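Local coordinates for OxyA protein (Actinoplanes teichomyceticus, PDB 5HH3) that probably catalyses an oxidative phenolic coupling that cross-links the precursor peptide in glycopeptide antibiotic biosynthesis, as a heme-thiolate enzyme of the cytochrome P450 family, at residues Glu18-Asp23 / Asp285-Pro290; Tyr281-Glu286 / Ala316-Asn321; Leu339-Gly344 / Leu353-Phe358. One frame throughout, in Å; residues are numbered along the deposited sequence.

Interaction 1 (Glu18-Asp23 / Asp285-Pro290). With HEM (protoporphyrin IX containing Fe), chain G.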
loop_
_atom_site.group_PDB
_atom_site.type_symbol
_atom_site.label_atom_id
_atom_site.label_comp_id
_atom_site.label_asym_id
_atom_site.label_seq_id
_atom_site.Cartn_x
_atom_site.Cartn_y
_atom_site.Cartn_z
ATOM N N GLU B 18 3.132 -9.471 6.464
ATOM C CA GLU B 18 3.291 -10.925 6.355
ATOM C C GLU B 18 4.173 -11.522 7.455
ATOM O O GLU B 18 3.865 -12.586 7.947
ATOM C CB GLU B 18 3.897 -11.353 5.006
ATOM C CG GLU B 18 2.953 -11.383 3.828
ATOM C CD GLU B 18 1.855 -12.446 3.932
ATOM O OE1 GLU B 18 1.915 -13.442 3.171
ATOM O OE2 GLU B 18 0.913 -12.264 4.741
ATOM N N LEU B 19 5.249 -10.825 7.811
ATOM C CA LEU B 19 6.163 -11.262 8.868
ATOM C C LEU B 19 5.575 -11.202 10.271
ATOM O O LEU B 19 6.109 -11.820 11.173
ATOM C CB LEU B 19 7.469 -10.442 8.822
ATOM C CG LEU B 19 8.334 -10.717 7.590
ATOM C CD1 LEU B 19 9.491 -9.751 7.462
ATOM C CD2 LEU B 19 8.855 -12.136 7.594
ATOM N N HIS B 20 4.490 -10.459 10.457
ATOM C CA HIS B 20 3.883 -10.266 11.765
ATOM C C HIS B 20 2.511 -10.900 11.932
ATOM O O HIS B 20 1.760 -10.512 12.812
ATOM C CB HIS B 20 3.873 -8.770 12.099
ATOM C CG HIS B 20 5.235 -8.249 12.355
ATOM N ND1 HIS B 20 6.068 -7.838 11.341
ATOM C CD2 HIS B 20 5.978 -8.230 13.483
ATOM C CE1 HIS B 20 7.242 -7.501 11.847
ATOM N NE2 HIS B 20 7.215 -7.742 13.144
ATOM N N ARG B 21 2.213 -11.880 11.094
ATOM C CA ARG B 21 1.161 -12.864 11.378
ATOM C C ARG B 21 1.610 -13.684 12.591
ATOM O O ARG B 21 2.744 -13.538 13.048
ATOM C CB ARG B 21 0.941 -13.764 10.166
ATOM C CG ARG B 21 0.404 -13.022 8.956
ATOM C CD ARG B 21 0.020 -13.991 7.862
ATOM N NE ARG B 21 -0.514 -13.308 6.677
ATOM C CZ ARG B 21 -1.735 -12.760 6.566
ATOM N NH1 ARG B 21 -2.618 -12.787 7.573
ATOM N NH2 ARG B 21 -2.082 -12.171 5.416
ATOM N N ARG B 22 0.733 -14.519 13.127
ATOM C CA ARG B 22 1.019 -15.241 14.368
ATOM C C ARG B 22 0.621 -16.699 14.225
ATOM O O ARG B 22 -0.353 -17.014 13.548
ATOM C CB ARG B 22 0.261 -14.637 15.559
ATOM C CG ARG B 22 0.426 -13.137 15.740
ATOM C CD ARG B 22 1.769 -12.766 16.335
ATOM N NE ARG B 22 1.872 -13.035 17.766
ATOM C CZ ARG B 22 1.650 -12.172 18.759
ATOM N NH1 ARG B 22 1.248 -10.919 18.537
ATOM N NH2 ARG B 22 1.830 -12.580 20.009
ATOM N N ASP B 23 1.384 -17.573 14.864
ATOM C CA ASP B 23 1.014 -18.978 15.003
ATOM C C ASP B 23 0.496 -19.119 16.427
ATOM O O ASP B 23 1.282 -19.272 17.380
ATOM C CB ASP B 23 2.210 -19.888 14.755
ATOM C CG ASP B 23 1.867 -21.363 14.913
ATOM O OD1 ASP B 23 0.673 -21.725 15.070
ATOM O OD2 ASP B 23 2.801 -22.177 14.880
ATOM N N ASP B 285 0.098 -5.123 19.318
ATOM C CA ASP B 285 0.532 -4.206 18.246
ATOM C C ASP B 285 1.977 -4.590 17.897
ATOM O O ASP B 285 2.919 -4.187 18.573
ATOM C CB ASP B 285 0.421 -2.751 18.719
ATOM C CG ASP B 285 0.351 -1.731 17.554
ATOM O OD1 ASP B 285 0.299 -2.140 16.368
ATOM O OD2 ASP B 285 0.317 -0.510 17.842
ATOM N N GLU B 286 2.135 -5.399 16.859
ATOM C CA GLU B 286 3.396 -6.088 16.606
ATOM C C GLU B 286 4.537 -5.237 16.043
ATOM O O GLU B 286 5.709 -5.634 16.158
ATOM C CB GLU B 286 3.180 -7.286 15.688
ATOM C CG GLU B 286 2.395 -8.435 16.296
ATOM C CD GLU B 286 0.903 -8.420 15.953
ATOM O OE1 GLU B 286 0.401 -7.378 15.465
ATOM O OE2 GLU B 286 0.221 -9.458 16.183
ATOM N N LYS B 287 4.218 -4.110 15.407
ATOM C CA LYS B 287 5.260 -3.252 14.824
ATOM C C LYS B 287 4.877 -1.775 14.847
ATOM O O LYS B 287 3.711 -1.445 14.977
ATOM C CB LYS B 287 5.572 -3.687 13.396
ATOM C CG LYS B 287 4.355 -3.785 12.519
ATOM C CD LYS B 287 4.726 -4.244 11.136
ATOM C CE LYS B 287 3.475 -4.523 10.335
ATOM N NZ LYS B 287 2.746 -3.253 10.048
ATOM N N THR B 288 5.886 -0.911 14.756
ATOM C CA THR B 288 5.683 0.534 14.727
ATOM C C THR B 288 5.437 0.941 13.290
ATOM O O THR B 288 5.722 0.174 12.362
ATOM C CB THR B 288 6.949 1.289 15.211
ATOM O OG1 THR B 288 8.092 0.782 14.525
ATOM C CG2 THR B 288 7.156 1.134 16.690
ATOM N N HIS B 289 4.943 2.159 13.093
ATOM C CA HIS B 289 4.882 2.739 11.763
ATOM C C HIS B 289 6.327 2.890 11.234
ATOM O O HIS B 289 7.223 3.281 11.997
ATOM C CB HIS B 289 4.229 4.127 11.782
ATOM C CG HIS B 289 2.794 4.110 12.188
ATOM N ND1 HIS B 289 1.770 3.843 11.297
ATOM C CD2 HIS B 289 2.205 4.302 13.393
ATOM C CE1 HIS B 289 0.611 3.889 11.935
ATOM N NE2 HIS B 289 0.850 4.174 13.205
ATOM N N PRO B 290 6.551 2.608 9.936
ATOM C CA PRO B 290 7.882 2.818 9.408
ATOM C C PRO B 290 8.351 4.270 9.453
ATOM O O PRO B 290 7.560 5.191 9.210
ATOM C CB PRO B 290 7.807 2.320 7.972
ATOM C CG PRO B 290 6.417 1.863 7.740
ATOM C CD PRO B 290 5.575 2.250 8.900
HETATM C CHA HEM G . 1.058 5.293 19.778
HETATM C CHB HEM G . -3.235 6.360 21.770
HETATM C CHC HEM G . -3.666 1.743 23.247
HETATM C CHD HEM G . 0.639 0.737 21.323
HETATM C C1A HEM G . -0.081 5.957 20.168
HETATM C C2A HEM G . -0.384 7.300 19.808
HETATM C C3A HEM G . -1.583 7.605 20.377
HETATM C C4A HEM G . -2.033 6.454 21.084
HETATM C CMA HEM G . -2.323 8.913 20.262
HETATM C CAA HEM G . 0.484 8.213 18.965
HETATM C CBA HEM G . 1.465 8.942 19.883
HETATM C CGA HEM G . 2.425 9.874 19.162
HETATM O O1A HEM G . 2.710 9.737 17.947
HETATM O O2A HEM G . 2.972 10.810 19.804
HETATM C C1B HEM G . -3.751 5.183 22.347
HETATM C C2B HEM G . -5.023 5.092 23.008
HETATM C C3B HEM G . -5.162 3.788 23.432
HETATM C C4B HEM G . -3.917 3.096 23.001
HETATM C CMB HEM G . -6.022 6.213 23.209
HETATM C CAB HEM G . -6.240 3.116 24.202
HETATM C CBB HEM G . -7.297 3.691 24.785
HETATM C C1C HEM G . -2.542 1.029 22.849
HETATM C C2C HEM G . -2.311 -0.341 23.095
HETATM C C3C HEM G . -1.064 -0.639 22.531
HETATM C C4C HEM G . -0.563 0.583 21.961
HETATM C CMC HEM G . -3.250 -1.293 23.812
HETATM C CAC HEM G . -0.310 -1.919 22.499
HETATM C CBC HEM G . -0.662 -3.065 23.078
HETATM C C1D HEM G . 1.060 1.935 20.748
HETATM C C2D HEM G . 2.348 2.005 20.026
HETATM C C3D HEM G . 2.471 3.268 19.592
HETATM C C4D HEM G . 1.248 3.954 20.058
HETATM C CMD HEM G . 3.369 0.920 19.768
HETATM C CAD HEM G . 3.647 3.815 18.793
HETATM C CBD HEM G . 3.552 3.584 17.277
HETATM C CGD HEM G . 4.781 4.162 16.556
HETATM O O1D HEM G . 4.902 4.129 15.318
HETATM O O2D HEM G . 5.732 4.687 17.151
HETATM N NA HEM G . -1.092 5.455 20.963
HETATM N NB HEM G . -3.140 3.995 22.400
HETATM N NC HEM G . -1.467 1.574 22.208
HETATM N ND HEM G . 0.448 3.136 20.774
HETATM FE FE HEM G . -1.262 3.553 21.560
HETATM O O HOH W 1 -0.838 -10.416 13.830
HETATM O O HOH W 2 -2.174 3.252 19.689
#
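The imidazole of H20 carries the aliphatic chain of K287 over one face: CD of K287 forms a CH-pi contact there, 4.2 Å from the ring centroid. E286 comes in obliquely, its CB 3.7 Å from CD2 of H20. The guanidinium of R22 is instead met at its edge, close to its plane, by the carboxylate of E286, the two planes standing 82° apart. NH1 of R22 donates to OE2 of E286 over 3.0 Å in a salt bridge with an N-H...O angle of 154°, coming to the anti side of OE2 but tilted out of the carboxylate plane. R22 gets there by folding at chi2 (-76°) and chi3, so that a long side chain serves a near neighbour. Water 1 adds a second donor to the same oxygen, giving one hydrogen to OE2 of E286 and the other to O of H20, 2.8 Å from each. OE1 of E286 is bound by the backbone N of F388, so both oxygens of this buried acid are satisfied. Histidine suits its place by offering a flat face to the methylenes of K287 while S313 holds NE2 and A16 holds ND1. NH2 of R22 bonds to O of L282.

In the P450 fold, residues 285-290 follow the helix of the ExxR motif and run beside the heme, so this contact ties the N-terminal helix 8-19 and its following turn to a wall of the heme pocket. Farther along that wall, N of H289 donates to heme propionate oxygen O1D at 3.0 Å, and the H289 ring turns an edge to it.

Interaction 2 (Tyr281-Glu286 / Ala316-Asn321). With HEM (protoporphyrin IX containing Fe), chain G.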
loop_
_atom_site.group_PDB
_atom_site.type_symbol
_atom_site.label_atom_id
_atom_site.label_comp_id
_atom_site.label_asym_id
_atom_site.label_seq_id
_atom_site.Cartn_x
_atom_site.Cartn_y
_atom_site.Cartn_z
ATOM N N TYR B 281 4.056 -10.888 26.455
ATOM C CA TYR B 281 3.784 -12.150 25.764
ATOM C C TYR B 281 2.828 -11.949 24.599
ATOM O O TYR B 281 3.088 -12.448 23.519
ATOM C CB TYR B 281 3.233 -13.189 26.732
ATOM C CG TYR B 281 3.072 -14.570 26.133
ATOM C CD1 TYR B 281 4.179 -15.360 25.862
ATOM C CD2 TYR B 281 1.816 -15.069 25.825
ATOM C CE1 TYR B 281 4.042 -16.636 25.315
ATOM C CE2 TYR B 281 1.661 -16.328 25.281
ATOM C CZ TYR B 281 2.778 -17.109 25.038
ATOM O OH TYR B 281 2.619 -18.346 24.517
ATOM N N LEU B 282 1.750 -11.198 24.806
ATOM C CA LEU B 282 0.742 -11.019 23.758
ATOM C C LEU B 282 1.162 -10.083 22.620
ATOM O O LEU B 282 0.854 -10.366 21.456
ATOM C CB LEU B 282 -0.595 -10.536 24.338
ATOM C CG LEU B 282 -1.343 -11.518 25.242
ATOM C CD1 LEU B 282 -2.672 -10.914 25.668
ATOM C CD2 LEU B 282 -1.553 -12.851 24.544
ATOM N N THR B 283 1.800 -8.965 22.975
ATOM C CA THR B 283 2.254 -7.928 22.013
ATOM C C THR B 283 1.274 -7.740 20.852
ATOM O O THR B 283 1.573 -8.110 19.707
ATOM C CB THR B 283 3.692 -8.230 21.488
ATOM O OG1 THR B 283 4.578 -8.344 22.613
ATOM C CG2 THR B 283 4.191 -7.112 20.566
ATOM N N THR B 284 0.100 -7.182 21.161
ATOM C CA THR B 284 -1.001 -7.135 20.210
ATOM C C THR B 284 -0.872 -6.017 19.153
ATOM O O THR B 284 -1.644 -5.999 18.203
ATOM C CB THR B 284 -2.372 -7.033 20.930
ATOM O OG1 THR B 284 -2.360 -5.947 21.861
ATOM C CG2 THR B 284 -2.678 -8.336 21.672
ATOM N N ASP B 285 0.098 -5.123 19.318
ATOM C CA ASP B 285 0.532 -4.206 18.246
ATOM C C ASP B 285 1.977 -4.590 17.897
ATOM O O ASP B 285 2.919 -4.187 18.573
ATOM C CB ASP B 285 0.421 -2.751 18.719
ATOM C CG ASP B 285 0.351 -1.731 17.554
ATOM O OD1 ASP B 285 0.299 -2.140 16.368
ATOM O OD2 ASP B 285 0.317 -0.510 17.842
ATOM N N GLU B 286 2.135 -5.399 16.859
ATOM C CA GLU B 286 3.396 -6.088 16.606
ATOM C C GLU B 286 4.537 -5.237 16.043
ATOM O O GLU B 286 5.709 -5.634 16.158
ATOM C CB GLU B 286 3.180 -7.286 15.688
ATOM C CG GLU B 286 2.395 -8.435 16.296
ATOM C CD GLU B 286 0.903 -8.420 15.953
ATOM O OE1 GLU B 286 0.401 -7.378 15.465
ATOM O OE2 GLU B 286 0.221 -9.458 16.183
ATOM N N ALA B 316 9.254 -8.988 17.879
ATOM C CA ALA B 316 10.607 -9.532 17.956
ATOM C C ALA B 316 11.322 -9.121 19.243
ATOM O O ALA B 316 11.929 -9.962 19.894
ATOM C CB ALA B 316 11.443 -9.167 16.731
ATOM N N ALA B 317 11.204 -7.856 19.642
ATOM C CA ALA B 317 11.864 -7.373 20.855
ATOM C C ALA B 317 11.307 -8.042 22.105
ATOM O O ALA B 317 12.070 -8.440 22.984
ATOM C CB ALA B 317 11.682 -5.867 20.983
ATOM N N ASN B 318 9.983 -8.127 22.178
ATOM C CA ASN B 318 9.282 -8.628 23.355
ATOM C C ASN B 318 9.402 -10.142 23.520
ATOM O O ASN B 318 9.380 -10.648 24.659
ATOM C CB ASN B 318 7.815 -8.219 23.303
ATOM C CG ASN B 318 7.631 -6.720 23.426
ATOM O OD1 ASN B 318 8.583 -5.985 23.707
ATOM N ND2 ASN B 318 6.407 -6.256 23.243
ATOM N N ARG B 319 9.516 -10.833 22.382
ATOM C CA ARG B 319 9.627 -12.274 22.327
ATOM C C ARG B 319 11.034 -12.714 21.851
ATOM O O ARG B 319 11.184 -13.749 21.210
ATOM C CB ARG B 319 8.529 -12.809 21.410
ATOM C CG ARG B 319 7.103 -12.367 21.796
ATOM C CD ARG B 319 6.689 -12.863 23.174
ATOM N NE ARG B 319 6.726 -14.318 23.126
ATOM C CZ ARG B 319 5.784 -15.089 22.593
ATOM N NH1 ARG B 319 4.625 -14.589 22.170
ATOM N NH2 ARG B 319 5.997 -16.397 22.530
ATOM N N ARG B 320 12.060 -11.946 22.231
ATOM C CA ARG B 320 13.405 -12.096 21.665
ATOM C C ARG B 320 14.052 -13.446 21.956
ATOM O O ARG B 320 14.894 -13.904 21.172
ATOM C CB ARG B 320 14.322 -10.971 22.134
ATOM C CG ARG B 320 14.727 -11.027 23.604
ATOM C CD ARG B 320 15.493 -9.757 23.962
ATOM N NE ARG B 320 15.455 -9.409 25.380
ATOM C CZ ARG B 320 14.372 -8.986 26.043
ATOM N NH1 ARG B 320 13.169 -8.894 25.456
ATOM N NH2 ARG B 320 14.476 -8.662 27.328
ATOM N N ASN B 321 13.673 -14.074 23.058
ATOM C CA ASN B 321 14.213 -15.399 23.417
ATOM C C ASN B 321 13.361 -16.595 22.938
ATOM O O ASN B 321 13.703 -17.714 23.229
ATOM C CB ASN B 321 14.473 -15.465 24.935
ATOM C CG ASN B 321 15.559 -14.495 25.381
ATOM O OD1 ASN B 321 16.591 -14.369 24.741
ATOM N ND2 ASN B 321 15.316 -13.793 26.469
HETATM C CHA HEM G . 1.058 5.293 19.778
HETATM C CHB HEM G . -3.235 6.360 21.770
HETATM C CHC HEM G . -3.666 1.743 23.247
HETATM C CHD HEM G . 0.639 0.737 21.323
HETATM C C1A HEM G . -0.081 5.957 20.168
HETATM C C2A HEM G . -0.384 7.300 19.808
HETATM C C3A HEM G . -1.583 7.605 20.377
HETATM C C4A HEM G . -2.033 6.454 21.084
HETATM C CMA HEM G . -2.323 8.913 20.262
HETATM C CAA HEM G . 0.484 8.213 18.965
HETATM C CBA HEM G . 1.465 8.942 19.883
HETATM C CGA HEM G . 2.425 9.874 19.162
HETATM O O1A HEM G . 2.710 9.737 17.947
HETATM O O2A HEM G . 2.972 10.810 19.804
HETATM C C1B HEM G . -3.751 5.183 22.347
HETATM C C2B HEM G . -5.023 5.092 23.008
HETATM C C3B HEM G . -5.162 3.788 23.432
HETATM C C4B HEM G . -3.917 3.096 23.001
HETATM C CMB HEM G . -6.022 6.213 23.209
HETATM C CAB HEM G . -6.240 3.116 24.202
HETATM C CBB HEM G . -7.297 3.691 24.785
HETATM C C1C HEM G . -2.542 1.029 22.849
HETATM C C2C HEM G . -2.311 -0.341 23.095
HETATM C C3C HEM G . -1.064 -0.639 22.531
HETATM C C4C HEM G . -0.563 0.583 21.961
HETATM C CMC HEM G . -3.250 -1.293 23.812
HETATM C CAC HEM G . -0.310 -1.919 22.499
HETATM C CBC HEM G . -0.662 -3.065 23.078
HETATM C C1D HEM G . 1.060 1.935 20.748
HETATM C C2D HEM G . 2.348 2.005 20.026
HETATM C C3D HEM G . 2.471 3.268 19.592
HETATM C C4D HEM G . 1.248 3.954 20.058
HETATM C CMD HEM G . 3.369 0.920 19.768
HETATM C CAD HEM G . 3.647 3.815 18.793
HETATM C CBD HEM G . 3.552 3.584 17.277
HETATM C CGD HEM G . 4.781 4.162 16.556
HETATM O O1D HEM G . 4.902 4.129 15.318
HETATM O O2D HEM G . 5.732 4.687 17.151
HETATM N NA HEM G . -1.092 5.455 20.963
HETATM N NB HEM G . -3.140 3.995 22.400
HETATM N NC HEM G . -1.467 1.574 22.208
HETATM N ND HEM G . 0.448 3.136 20.774
HETATM FE FE HEM G . -1.262 3.553 21.560
HETATM O O HOH W 2 -2.174 3.252 19.689
#
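The side-chain amide of N318 gives a nearly straight hydrogen bond to T283: ND2 lies 2.8 Å from OG1, with an N-H...O angle of 167° and the oxygen in the amide plane. The hydroxyl of T283 also bonds to O of R280, and OD1 of N318 receives N of L339, so the short asparagine joins two chain segments at once. The second bond runs from NH1 of R319 to the backbone O of Y281, at 3.0 Å. It reaches a lone pair in the carbonyl plane, but the acceptor is tilted from the guanidinium plane. R319 curls back through bends at chi2 (-62°) and chi3, which lays its guanidinium over one face of the Y281 ring, offset toward the rim. The planes are 25° apart, with NH2 of R319 3.4 Å from CE1 of Y281. Arginine suits this place because its flat group can lie over a ring while its N-H groups bond; NH2 forms a salt bridge with D327.

The helix ends at L282, and T283 leaves it with positive phi. R280 belongs to the ExxR motif of helix 274-282, the K helix of cytochromes P450, and the contact fastens the end of that helix to the short K' helix 314-318.

Interaction 3 (Leu339-Gly344 / Leu353-Phe358). With HEM (protoporphyrin IX containing Fe), chain G.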
loop_
_atom_site.group_PDB
_atom_site.type_symbol
_atom_site.label_atom_id
_atom_site.label_comp_id
_atom_site.label_asym_id
_atom_site.label_seq_id
_atom_site.Cartn_x
_atom_site.Cartn_y
_atom_site.Cartn_z
ATOM N N LEU B 339 8.553 -3.465 24.995
ATOM C CA LEU B 339 8.372 -2.222 24.252
ATOM C C LEU B 339 7.024 -2.214 23.530
ATOM O O LEU B 339 6.903 -1.663 22.423
ATOM C CB LEU B 339 9.489 -2.084 23.222
ATOM C CG LEU B 339 10.918 -2.051 23.718
ATOM C CD1 LEU B 339 11.867 -2.182 22.548
ATOM C CD2 LEU B 339 11.170 -0.776 24.519
ATOM N N ALA B 340 6.023 -2.876 24.112
ATOM C CA ALA B 340 4.669 -2.993 23.522
ATOM C C ALA B 340 3.984 -1.675 23.183
ATOM O O ALA B 340 3.135 -1.624 22.289
ATOM C CB ALA B 340 3.769 -3.831 24.427
ATOM N N PHE B 341 4.344 -0.628 23.907
ATOM C CA PHE B 341 3.823 0.722 23.694
ATOM C C PHE B 341 4.823 1.652 22.978
ATOM O O PHE B 341 4.668 2.880 23.004
ATOM C CB PHE B 341 3.410 1.328 25.041
ATOM C CG PHE B 341 2.289 0.588 25.714
ATOM C CD1 PHE B 341 0.980 0.784 25.307
ATOM C CD2 PHE B 341 2.548 -0.291 26.778
ATOM C CE1 PHE B 341 -0.061 0.094 25.916
ATOM C CE2 PHE B 341 1.514 -0.978 27.393
ATOM C CZ PHE B 341 0.206 -0.792 26.957
ATOM N N GLY B 342 5.829 1.070 22.324
ATOM C CA GLY B 342 6.796 1.845 21.585
ATOM C C GLY B 342 7.817 2.519 22.489
ATOM O O GLY B 342 8.056 2.084 23.608
ATOM N N HIS B 343 8.461 3.546 21.957
ATOM C CA HIS B 343 9.619 4.174 22.582
ATOM C C HIS B 343 9.926 5.521 21.893
ATOM O O HIS B 343 9.589 5.714 20.722
ATOM C CB HIS B 343 10.825 3.236 22.460
ATOM C CG HIS B 343 11.992 3.626 23.302
ATOM N ND1 HIS B 343 11.989 3.513 24.670
ATOM C CD2 HIS B 343 13.220 4.103 22.967
ATOM C CE1 HIS B 343 13.149 3.933 25.150
ATOM N NE2 HIS B 343 13.913 4.296 24.138
ATOM N N GLY B 344 10.559 6.425 22.622
ATOM C CA GLY B 344 10.879 7.779 22.151
ATOM C C GLY B 344 9.657 8.690 22.152
ATOM O O GLY B 344 8.681 8.415 22.828
ATOM N N LEU B 353 -4.250 4.751 30.185
ATOM C CA LEU B 353 -5.645 4.360 30.003
ATOM C C LEU B 353 -5.778 2.869 29.631
ATOM O O LEU B 353 -6.574 2.149 30.243
ATOM C CB LEU B 353 -6.329 5.237 28.942
ATOM C CG LEU B 353 -7.784 4.924 28.582
ATOM C CD1 LEU B 353 -8.674 4.947 29.811
ATOM C CD2 LEU B 353 -8.322 5.922 27.569
ATOM N N ALA B 354 -5.023 2.424 28.633
ATOM C CA ALA B 354 -5.047 1.024 28.232
ATOM C C ALA B 354 -4.736 0.108 29.424
ATOM O O ALA B 354 -5.502 -0.807 29.698
ATOM C CB ALA B 354 -4.088 0.762 27.095
ATOM N N GLU B 355 -3.670 0.407 30.170
ATOM C CA GLU B 355 -3.280 -0.425 31.308
ATOM C C GLU B 355 -4.308 -0.462 32.417
ATOM O O GLU B 355 -4.483 -1.509 33.035
ATOM C CB GLU B 355 -1.925 -0.011 31.880
ATOM C CG GLU B 355 -0.769 -0.379 30.955
ATOM C CD GLU B 355 0.592 0.027 31.494
ATOM O OE1 GLU B 355 1.608 -0.538 31.047
ATOM O OE2 GLU B 355 0.670 0.934 32.340
ATOM N N LEU B 356 -4.959 0.669 32.686
ATOM C CA LEU B 356 -6.045 0.740 33.675
ATOM C C LEU B 356 -7.210 -0.189 33.307
ATOM O O LEU B 356 -7.742 -0.898 34.162
ATOM C CB LEU B 356 -6.564 2.178 33.809
ATOM C CG LEU B 356 -7.805 2.378 34.680
ATOM C CD1 LEU B 356 -7.503 1.927 36.113
ATOM C CD2 LEU B 356 -8.283 3.823 34.662
ATOM N N VAL B 357 -7.602 -0.162 32.037
ATOM C CA VAL B 357 -8.639 -1.053 31.535
ATOM C C VAL B 357 -8.222 -2.534 31.691
ATOM O O VAL B 357 -9.009 -3.329 32.153
ATOM C CB VAL B 357 -9.039 -0.722 30.077
ATOM C CG1 VAL B 357 -9.981 -1.779 29.501
ATOM C CG2 VAL B 357 -9.714 0.643 30.023
ATOM N N PHE B 358 -6.981 -2.868 31.349
ATOM C CA PHE B 358 -6.524 -4.252 31.395
ATOM C C PHE B 358 -6.372 -4.735 32.824
ATOM O O PHE B 358 -6.779 -5.856 33.136
ATOM C CB PHE B 358 -5.190 -4.451 30.677
ATOM C CG PHE B 358 -5.160 -3.980 29.237
ATOM C CD1 PHE B 358 -6.301 -3.934 28.449
ATOM C CD2 PHE B 358 -3.942 -3.596 28.667
ATOM C CE1 PHE B 358 -6.219 -3.506 27.109
ATOM C CE2 PHE B 358 -3.860 -3.171 27.345
ATOM C CZ PHE B 358 -4.993 -3.133 26.565
HETATM C CHA HEM G . 1.058 5.293 19.778
HETATM C CHB HEM G . -3.235 6.360 21.770
HETATM C CHC HEM G . -3.666 1.743 23.247
HETATM C CHD HEM G . 0.639 0.737 21.323
HETATM C C1A HEM G . -0.081 5.957 20.168
HETATM C C2A HEM G . -0.384 7.300 19.808
HETATM C C3A HEM G . -1.583 7.605 20.377
HETATM C C4A HEM G . -2.033 6.454 21.084
HETATM C CMA HEM G . -2.323 8.913 20.262
HETATM C CAA HEM G . 0.484 8.213 18.965
HETATM C CBA HEM G . 1.465 8.942 19.883
HETATM C CGA HEM G . 2.425 9.874 19.162
HETATM O O1A HEM G . 2.710 9.737 17.947
HETATM O O2A HEM G . 2.972 10.810 19.804
HETATM C C1B HEM G . -3.751 5.183 22.347
HETATM C C2B HEM G . -5.023 5.092 23.008
HETATM C C3B HEM G . -5.162 3.788 23.432
HETATM C C4B HEM G . -3.917 3.096 23.001
HETATM C CMB HEM G . -6.022 6.213 23.209
HETATM C CAB HEM G . -6.240 3.116 24.202
HETATM C CBB HEM G . -7.297 3.691 24.785
HETATM C C1C HEM G . -2.542 1.029 22.849
HETATM C C2C HEM G . -2.311 -0.341 23.095
HETATM C C3C HEM G . -1.064 -0.639 22.531
HETATM C C4C HEM G . -0.563 0.583 21.961
HETATM C CMC HEM G . -3.250 -1.293 23.812
HETATM C CAC HEM G . -0.310 -1.919 22.499
HETATM C CBC HEM G . -0.662 -3.065 23.078
HETATM C C1D HEM G . 1.060 1.935 20.748
HETATM C C2D HEM G . 2.348 2.005 20.026
HETATM C C3D HEM G . 2.471 3.268 19.592
HETATM C C4D HEM G . 1.248 3.954 20.058
HETATM C CMD HEM G . 3.369 0.920 19.768
HETATM C CAD HEM G . 3.647 3.815 18.793
HETATM C CBD HEM G . 3.552 3.584 17.277
HETATM C CGD HEM G . 4.781 4.162 16.556
HETATM O O1D HEM G . 4.902 4.129 15.318
HETATM O O2D HEM G . 5.732 4.687 17.151
HETATM N NA HEM G . -1.092 5.455 20.963
HETATM N NB HEM G . -3.140 3.995 22.400
HETATM N NC HEM G . -1.467 1.574 22.208
HETATM N ND HEM G . 0.448 3.136 20.774
HETATM FE FE HEM G . -1.262 3.553 21.560
HETATM O O HOH W 2 -2.174 3.252 19.689
#
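The cysteine-ligand loop of cytochromes P450, with its FxxGxxxCxG signature, here meets the L helix, 351-368, on the thiolate side of the heme. F341 opens the signature and C348 is the axial ligand; their side chains are close neighbours. F341 sets off from the loop toward the helix, and its ring lies obliquely by pyrrole C, its CE1 3.6 Å from heme C3C. The same CE1 lies 4.2 Å from CB of A354, an alanine small enough to let ring and porphyrin approach the helix. On the other side of the ring, CE2 of F341 comes obliquely to OE1 of E355, 3.7 Å away, with the carboxylate plane turned 88° from the ring. E355 reaches there through a chain extended beyond CG, and its OE1 forms a salt bridge with R351.

A type I turn places the phenylalanine: N of G342 bonds to O of L339 at 2.9 Å. G342, with positive phi, lies close against the heme, its N 3.6 Å from CMD. Along the helix, F358 presents its ring edge to the heme methyl CMC, 3.7 Å from its CZ, while CD2 of L353 touches the vinyl carbon CBB, also at 3.7 Å.

The contact thus combines apolar packing of F341 on A354 and the porphyrin with a salt-bridged carboxylate beside the ring, and it probably helps shield the proximal side of the heme, where the cysteine thiolate lies.

Overall arrangement
From the N terminus, the end of helix 8-19 and the turn after it wait some 260 residues for their partner, and interaction 1 closes that long loop on residues 285-290. Interaction 2 starts on the same chain segment, sharing D285 and E286, and closes a much shorter loop, mostly strand and turn, at helix 314-318. Interaction 3 follows in series, closing the small loop that holds the cysteine ligand; nothing nests. R22 links interaction 1 to interaction 2, and N318 links interaction 2 to interaction 3. Together they tie the N-terminal region, the K and K' helices and the L helix around one heme.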